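Local coordinates for lipoprotein (PDB 3O0Y) that is of unknown function but is a putative lipoprotein whose family is grouped with the metallopeptidases, so a peptidase-like role is possible but unproven, at residues 304-309 and 507-512; 523-528 and 541-546; 37-42 and 457-462. All coordinates share one frame; numbering follows the deposited sequence.

Contact 1: residues 304-309 and 507-512; sequences QIHQIG and RLVVDT. With SO4 (sulfate ion), chain D.
The H306 ring turns one edge to helix 491-515, with the carbonyl O of V509 near the ring plane. The ring is probably turned over in the model, so which of its atoms lies nearest is not settled. The other flat group, the R507 guanidinium, takes no part in the helix pairing and meets a sulfate ion at its edge. R507 NH1 binds sulfate O1 at 3.0 Å with a nearly straight bond (165°). R507 NH2 binds sulfate O4 at 2.9 Å with a more bent one (146°). Y556 adds a cation-pi contact to the same arginine. The motif is a tight pair of roughly antiparallel helices. Their local axes come within 7.5 Å at 145°, and G309 permits this closeness. A beta carbon there would collide with L508 CB and V509 CG2. As it is, V509 CG2 sits 3.4 Å from G309 C, and L508 CB lies 3.7 Å from G309 CA. I305 holds CG2 anti to its own backbone N, and this methyl packs 3.8 Å from T512 CG2. It also lies 4.0 Å from L508 CD2, where the I305 and L508 side chains cross at about a right angle.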
# COMPACT_ATOMS: atom_id res chain seq x y z
N GLN A 304 6.07 10.35 -21.79
CA GLN A 304 7.26 9.49 -21.72
C GLN A 304 7.01 8.19 -20.92
O GLN A 304 7.55 7.14 -21.28
CB GLN A 304 8.39 10.25 -21.10
CG GLN A 304 8.91 11.39 -22.01
CD GLN A 304 9.90 12.33 -21.29
OE1 GLN A 304 9.63 12.83 -20.21
NE2 GLN A 304 11.07 12.55 -21.91
N ILE A 305 6.27 8.33 -19.81
CA ILE A 305 5.95 7.18 -18.96
C ILE A 305 5.06 6.20 -19.73
O ILE A 305 5.26 5.00 -19.70
CB ILE A 305 5.32 7.63 -17.62
CG1 ILE A 305 6.34 8.47 -16.84
CG2 ILE A 305 4.85 6.37 -16.78
CD1 ILE A 305 5.77 9.24 -15.66
N HIS A 306 4.06 6.74 -20.42
CA HIS A 306 3.17 5.91 -21.29
C HIS A 306 3.95 5.12 -22.27
O HIS A 306 3.74 3.94 -22.43
CB HIS A 306 2.15 6.86 -21.99
CG HIS A 306 0.93 6.18 -22.53
ND1 HIS A 306 0.77 5.88 -23.87
CD2 HIS A 306 -0.20 5.78 -21.92
CE1 HIS A 306 -0.42 5.31 -24.05
NE2 HIS A 306 -1.04 5.27 -22.89
N GLN A 307 4.95 5.76 -22.91
CA GLN A 307 5.78 5.07 -23.90
C GLN A 307 6.68 4.03 -23.28
O GLN A 307 6.87 2.97 -23.89
CB GLN A 307 6.64 6.07 -24.68
CG GLN A 307 7.36 5.51 -25.86
CD GLN A 307 6.39 5.00 -26.92
OE1 GLN A 307 5.48 5.73 -27.32
NE2 GLN A 307 6.47 3.73 -27.26
N ILE A 308 7.19 4.29 -22.08
CA ILE A 308 7.97 3.28 -21.41
C ILE A 308 7.06 2.07 -21.13
O ILE A 308 7.47 0.91 -21.33
CB ILE A 308 8.54 3.79 -20.09
CG1 ILE A 308 9.62 4.86 -20.35
CG2 ILE A 308 9.03 2.60 -19.25
CD1 ILE A 308 9.96 5.62 -19.02
N GLY A 309 5.83 2.33 -20.72
CA GLY A 309 4.84 1.27 -20.57
C GLY A 309 4.61 0.46 -21.84
O GLY A 309 4.65 -0.78 -21.83
N ARG A 507 0.12 -1.24 -16.13
CA ARG A 507 -0.19 -0.17 -15.22
C ARG A 507 0.37 1.17 -15.66
O ARG A 507 -0.32 2.18 -15.57
CB ARG A 507 0.27 -0.49 -13.80
CG ARG A 507 -0.63 -1.42 -13.10
CD ARG A 507 -0.19 -1.67 -11.65
NE ARG A 507 -1.22 -2.37 -10.89
CZ ARG A 507 -0.99 -3.05 -9.75
NH1 ARG A 507 0.22 -3.06 -9.19
NH2 ARG A 507 -1.99 -3.70 -9.16
N LEU A 508 1.58 1.20 -16.19
CA LEU A 508 2.16 2.48 -16.71
C LEU A 508 1.29 3.04 -17.85
O LEU A 508 1.02 4.27 -17.97
CB LEU A 508 3.57 2.25 -17.24
CG LEU A 508 4.63 1.85 -16.19
CD1 LEU A 508 5.96 1.89 -16.98
CD2 LEU A 508 4.65 2.82 -14.97
N VAL A 509 0.83 2.13 -18.70
CA VAL A 509 0.05 2.52 -19.86
C VAL A 509 -1.35 3.03 -19.46
O VAL A 509 -1.84 4.11 -19.93
CB VAL A 509 -0.10 1.38 -20.85
CG1 VAL A 509 -0.94 1.85 -22.04
CG2 VAL A 509 1.26 0.88 -21.38
N VAL A 510 -2.03 2.26 -18.60
CA VAL A 510 -3.42 2.59 -18.26
C VAL A 510 -3.54 3.78 -17.26
O VAL A 510 -4.53 4.54 -17.31
CB VAL A 510 -4.27 1.36 -17.77
CG1 VAL A 510 -4.41 0.29 -18.93
CG2 VAL A 510 -3.73 0.77 -16.50
N ASP A 511 -2.58 3.94 -16.33
CA ASP A 511 -2.72 5.05 -15.37
C ASP A 511 -2.47 6.36 -16.10
O ASP A 511 -3.26 7.30 -15.98
CB ASP A 511 -1.74 4.86 -14.20
CG ASP A 511 -1.94 5.86 -13.09
OD1 ASP A 511 -2.85 5.65 -12.27
OD2 ASP A 511 -1.23 6.88 -13.10
N THR A 512 -1.41 6.39 -16.93
CA THR A 512 -1.18 7.60 -17.76
C THR A 512 -2.32 7.76 -18.80
O THR A 512 -2.72 8.86 -19.16
CB THR A 512 0.15 7.56 -18.45
OG1 THR A 512 0.31 6.34 -19.22
CG2 THR A 512 1.32 7.63 -17.47
S SO4 D . -0.32 -4.74 -5.82
O1 SO4 D . 0.63 -5.00 -6.94
O2 SO4 D . -0.52 -5.96 -5.12
O3 SO4 D . 0.22 -3.79 -4.82
O4 SO4 D . -1.50 -4.07 -6.31

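Contact 2: residues 523-528 and 541-546; sequences QAISYM and AEIERY. With SO4 (sulfate ion), chain D.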
# COMPACT_ATOMS: atom_id res chain seq x y z
N GLN A 523 -12.23 1.81 -21.96
CA GLN A 523 -11.05 1.61 -22.83
C GLN A 523 -9.91 1.02 -22.03
O GLN A 523 -9.17 0.12 -22.53
CB GLN A 523 -10.63 2.93 -23.52
CG GLN A 523 -11.61 3.42 -24.54
CD GLN A 523 -11.51 4.93 -24.84
OE1 GLN A 523 -10.67 5.63 -24.31
NE2 GLN A 523 -12.34 5.40 -25.75
N ALA A 524 -9.74 1.52 -20.80
CA ALA A 524 -8.66 1.03 -19.94
C ALA A 524 -8.93 -0.44 -19.56
O ALA A 524 -8.01 -1.29 -19.61
CB ALA A 524 -8.53 1.94 -18.66
N ILE A 525 -10.18 -0.76 -19.22
CA ILE A 525 -10.53 -2.17 -18.91
C ILE A 525 -10.22 -3.10 -20.11
O ILE A 525 -9.57 -4.15 -19.95
CB ILE A 525 -12.04 -2.29 -18.54
CG1 ILE A 525 -12.33 -1.61 -17.20
CG2 ILE A 525 -12.47 -3.80 -18.46
CD1 ILE A 525 -13.74 -1.36 -16.91
N SER A 526 -10.68 -2.70 -21.28
CA SER A 526 -10.50 -3.50 -22.50
C SER A 526 -9.03 -3.73 -22.75
O SER A 526 -8.59 -4.87 -22.95
CB SER A 526 -11.09 -2.80 -23.73
OG SER A 526 -12.50 -2.72 -23.60
N TYR A 527 -8.22 -2.66 -22.65
CA TYR A 527 -6.76 -2.78 -22.94
C TYR A 527 -6.14 -3.77 -21.95
O TYR A 527 -5.36 -4.67 -22.33
CB TYR A 527 -6.09 -1.38 -22.85
CG TYR A 527 -4.60 -1.39 -23.13
CD1 TYR A 527 -4.08 -1.55 -24.41
CD2 TYR A 527 -3.69 -1.46 -22.07
CE1 TYR A 527 -2.69 -1.56 -24.64
CE2 TYR A 527 -2.36 -1.61 -22.30
CZ TYR A 527 -1.85 -1.63 -23.54
OH TYR A 527 -0.49 -1.72 -23.69
N MET A 528 -6.39 -3.53 -20.65
CA MET A 528 -5.73 -4.34 -19.64
C MET A 528 -6.14 -5.84 -19.75
O MET A 528 -5.31 -6.76 -19.58
CB MET A 528 -5.98 -3.81 -18.21
CG MET A 528 -5.44 -4.66 -17.08
SD MET A 528 -5.47 -3.74 -15.39
CE MET A 528 -3.91 -3.25 -15.24
N ALA A 541 -11.91 -3.87 -10.99
CA ALA A 541 -11.48 -3.33 -9.70
C ALA A 541 -10.15 -2.57 -9.80
O ALA A 541 -9.98 -1.55 -9.13
CB ALA A 541 -11.41 -4.43 -8.65
N GLU A 542 -9.22 -3.06 -10.62
CA GLU A 542 -7.97 -2.38 -10.81
C GLU A 542 -8.15 -1.01 -11.45
O GLU A 542 -7.61 0.02 -10.98
CB GLU A 542 -7.03 -3.22 -11.65
CG GLU A 542 -6.61 -4.50 -11.03
CD GLU A 542 -5.62 -4.33 -9.94
OE1 GLU A 542 -4.71 -3.44 -10.01
OE2 GLU A 542 -5.78 -5.09 -8.98
N ILE A 543 -8.86 -0.98 -12.57
CA ILE A 543 -9.05 0.31 -13.26
C ILE A 543 -9.76 1.33 -12.32
O ILE A 543 -9.33 2.48 -12.20
CB ILE A 543 -9.87 0.14 -14.60
CG1 ILE A 543 -9.06 -0.70 -15.59
CG2 ILE A 543 -10.34 1.57 -15.16
CD1 ILE A 543 -7.58 -0.30 -15.79
N GLU A 544 -10.76 0.90 -11.55
CA GLU A 544 -11.40 1.81 -10.60
C GLU A 544 -10.48 2.26 -9.45
O GLU A 544 -10.54 3.37 -8.97
CB GLU A 544 -12.73 1.26 -10.08
CG GLU A 544 -13.74 1.07 -11.30
CD GLU A 544 -15.10 0.54 -10.95
OE1 GLU A 544 -15.39 0.41 -9.73
OE2 GLU A 544 -15.93 0.36 -11.88
N ARG A 545 -9.59 1.38 -9.02
CA ARG A 545 -8.53 1.73 -8.08
C ARG A 545 -7.66 2.85 -8.69
O ARG A 545 -7.37 3.83 -8.00
CB ARG A 545 -7.65 0.49 -7.78
CG ARG A 545 -6.28 0.78 -7.26
CD ARG A 545 -5.50 -0.53 -7.06
NE ARG A 545 -4.08 -0.28 -6.97
CZ ARG A 545 -3.21 -1.23 -6.69
NH1 ARG A 545 -1.94 -0.95 -6.66
NH2 ARG A 545 -3.65 -2.47 -6.46
N TYR A 546 -7.24 2.70 -9.93
CA TYR A 546 -6.29 3.67 -10.55
C TYR A 546 -6.95 5.02 -10.65
O TYR A 546 -6.32 6.09 -10.47
CB TYR A 546 -5.80 3.22 -11.92
CG TYR A 546 -5.17 1.84 -11.92
CD1 TYR A 546 -4.62 1.27 -10.79
CD2 TYR A 546 -5.22 1.08 -13.05
CE1 TYR A 546 -4.12 -0.03 -10.85
CE2 TYR A 546 -4.70 -0.22 -13.09
CZ TYR A 546 -4.20 -0.75 -12.01
OH TYR A 546 -3.75 -2.09 -12.12
S SO4 D . -0.32 -4.74 -5.82
O1 SO4 D . 0.63 -5.00 -6.94
O2 SO4 D . -0.52 -5.96 -5.12
O3 SO4 D . 0.22 -3.79 -4.82
O4 SO4 D . -1.50 -4.07 -6.31
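M528 and Y546 approach from opposite directions and meet methyl to ring edge. The methyl CE of M528 lies in the plane of the Y546 ring, 3.3 Å from Y546 OH. The methionine leaves its helix with CG anti to the backbone N, and a bend at chi3 (-100°) brings CE to this edge. One face of the Y546 ring is occupied by its own helix, with the carbonyl O of E542 over the ring centre. I543 points at the other helix. Its side chain runs past M528 in the opposite direction, with I543 CD1 4.1 Å from M528 SD. The same CD1 reaches A524 CB at 3.8 Å. I525 and I543 cross at a slant, I525 CG1 3.8 Å from I543 CG1. The Y546 hydroxyl sits at the border of this apolar layer, touching M528 CE and also bonding to polar groups. Y546 OH gives E542 OE1 a weak hydrogen bond, but R507 is the stronger partner of both residues. R545 runs extended to a sulfate ion. Its NH2 binds sulfate O4 at 2.7 Å (156°), and the weaker NH1 bond goes to the same oxygen. The sulfate probably came from the crystallisation liquor. Helices 521-532 and 536-548 form a splayed helical hairpin, their local axes 9.6 Å apart at 131°, with one flank at an arginine-lined anion site.

Contact 3: residues 37-42 and 457-462; sequences QAKQSL and LPFLRR
A38 meets L460 methyl to methyl, A38 CB lying 3.9 Å from L460 CD1. The contact joins the N-terminal helix 27-44 to a short, weakly bonded helical turn at about 459-462 of this mainly helical protein. It is apolar, and no hydrogen bond crosses it. A38 also touches T113 on helix 100-117, so it sits at a three-way junction. K39 comes next and carries much of the contact. Its backbone lies against L460, whose CG is 4.1 Å from K39 CA. Its side chain starts with CG anti to the backbone N (chi1 171°), and an extended chi2 (-177°) carries CD on to F459. The two side chains cross at about a right angle. The methylene CD does the touching. It is 3.5 Å from F459 CB and 3.7 Å from F459 CD2, and it approaches the ring obliquely. The bend at chi3 (113°) only redirects CE and NZ beyond it. This is packing by the aliphatic part of the lysine. F459 also touches L55, V409 and F43. With an alanine here the methylenes beyond CB are gone, which would probably open a gap beside F459 CB and its ring. Further along, S41 OG hydrogen-bonds E82, outside this contact. L42 brings the helix back to the contact. L460 thus uses CD1 against A38 and CD2, more loosely, against L42; L42 CD2 stands 4.4 Å from L460 CD2.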
# COMPACT_ATOMS: atom_id res chain seq x y z
N GLN A 37 9.41 16.28 15.98
CA GLN A 37 8.20 17.05 15.91
C GLN A 37 7.28 16.57 14.75
O GLN A 37 6.06 16.51 14.89
CB GLN A 37 8.53 18.51 15.73
CG GLN A 37 7.28 19.38 15.70
CD GLN A 37 7.59 20.85 15.29
OE1 GLN A 37 8.76 21.28 15.23
NE2 GLN A 37 6.53 21.60 14.93
N ALA A 38 7.87 16.31 13.60
CA ALA A 38 7.14 15.69 12.48
C ALA A 38 6.49 14.35 12.84
O ALA A 38 5.30 14.16 12.58
CB ALA A 38 8.05 15.52 11.21
N LYS A 39 7.27 13.45 13.41
CA LYS A 39 6.70 12.20 13.86
C LYS A 39 5.49 12.40 14.80
O LYS A 39 4.43 11.82 14.57
CB LYS A 39 7.79 11.43 14.57
CG LYS A 39 7.23 10.20 15.27
CD LYS A 39 8.36 9.54 16.01
CE LYS A 39 8.31 9.53 17.41
NZ LYS A 39 9.18 8.40 18.05
N GLN A 40 5.66 13.21 15.84
CA GLN A 40 4.67 13.32 16.91
C GLN A 40 3.42 14.05 16.42
O GLN A 40 2.29 13.65 16.73
CB GLN A 40 5.29 13.94 18.17
CG GLN A 40 6.40 13.04 18.74
CD GLN A 40 6.88 13.41 20.10
OE1 GLN A 40 6.91 14.58 20.47
NE2 GLN A 40 7.34 12.41 20.84
N SER A 41 3.61 15.04 15.59
CA SER A 41 2.49 15.82 15.10
C SER A 41 1.65 15.01 14.10
O SER A 41 0.41 15.10 14.12
CB SER A 41 2.94 17.09 14.44
OG SER A 41 3.34 17.99 15.44
N LEU A 42 2.30 14.29 13.21
CA LEU A 42 1.57 13.50 12.22
C LEU A 42 0.77 12.45 12.98
O LEU A 42 -0.44 12.30 12.73
CB LEU A 42 2.54 12.81 11.26
CG LEU A 42 1.90 11.94 10.19
CD1 LEU A 42 0.87 12.68 9.32
CD2 LEU A 42 3.03 11.20 9.39
N LEU A 457 18.03 5.46 12.52
CA LEU A 457 17.45 6.47 11.64
C LEU A 457 16.31 7.14 12.40
O LEU A 457 15.65 6.51 13.25
CB LEU A 457 16.90 5.82 10.38
CG LEU A 457 17.97 5.17 9.48
CD1 LEU A 457 17.29 4.55 8.26
CD2 LEU A 457 19.09 6.14 9.07
N PRO A 458 16.07 8.39 12.10
CA PRO A 458 14.87 9.07 12.56
C PRO A 458 13.65 8.24 12.30
O PRO A 458 13.58 7.54 11.27
CB PRO A 458 14.81 10.37 11.71
CG PRO A 458 15.96 10.39 10.89
CD PRO A 458 16.79 9.14 11.09
N PHE A 459 12.67 8.28 13.20
CA PHE A 459 11.59 7.30 13.14
C PHE A 459 10.83 7.30 11.84
O PHE A 459 10.59 6.24 11.27
CB PHE A 459 10.57 7.44 14.25
CG PHE A 459 9.56 6.36 14.24
CD1 PHE A 459 9.80 5.15 14.80
CD2 PHE A 459 8.33 6.61 13.67
CE1 PHE A 459 8.79 4.15 14.77
CE2 PHE A 459 7.37 5.64 13.60
CZ PHE A 459 7.61 4.40 14.13
N LEU A 460 10.53 8.46 11.27
CA LEU A 460 9.77 8.41 10.04
C LEU A 460 10.53 7.76 8.88
O LEU A 460 9.92 7.19 7.96
CB LEU A 460 9.35 9.83 9.64
CG LEU A 460 8.19 10.44 10.45
CD1 LEU A 460 7.81 11.87 9.89
CD2 LEU A 460 6.95 9.55 10.50
N ARG A 461 11.86 7.76 8.97
CA ARG A 461 12.67 7.03 8.02
C ARG A 461 12.58 5.53 8.14
O ARG A 461 12.79 4.83 7.13
CB ARG A 461 14.15 7.41 8.06
CG ARG A 461 14.37 8.76 7.31
CD ARG A 461 15.83 8.86 6.87
NE ARG A 461 16.25 7.82 5.92
CZ ARG A 461 17.47 7.65 5.46
NH1 ARG A 461 18.51 8.41 5.85
NH2 ARG A 461 17.72 6.67 4.61
N ARG A 462 12.23 5.03 9.31
CA ARG A 462 12.07 3.62 9.49
C ARG A 462 10.78 3.03 8.88
O ARG A 462 10.70 1.83 8.63
CB ARG A 462 12.18 3.20 10.97
CG ARG A 462 13.49 3.58 11.55
CD ARG A 462 13.53 3.50 13.01
NE ARG A 462 13.34 2.13 13.46
CZ ARG A 462 13.14 1.78 14.74
NH1 ARG A 462 13.16 2.70 15.70
NH2 ARG A 462 13.02 0.51 15.08

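In the fold
Contacts 1 and 2 are neighbours, with centres about 13 Å apart, and they share one sulfate. R507 of contact 1 joins them. R507 NE lies 2.8 Å from Y546 OH in a probable hydrogen bond, and R507 NH2 makes a salt bridge of 2.9 Å with E542 OE1. Apolar packing adds to this, with V510 CG1 3.7 Å from Y527 CD2. R507 and R545 both bind the sulfate, and R504 and Y556 also hydrogen-bond to it. What this site binds in the cell is not known. Contact 3 is separate. Its centre is about 33 Å from that of contact 1 and 36 Å from that of contact 2, and it lies across the chain's centre from contact 2.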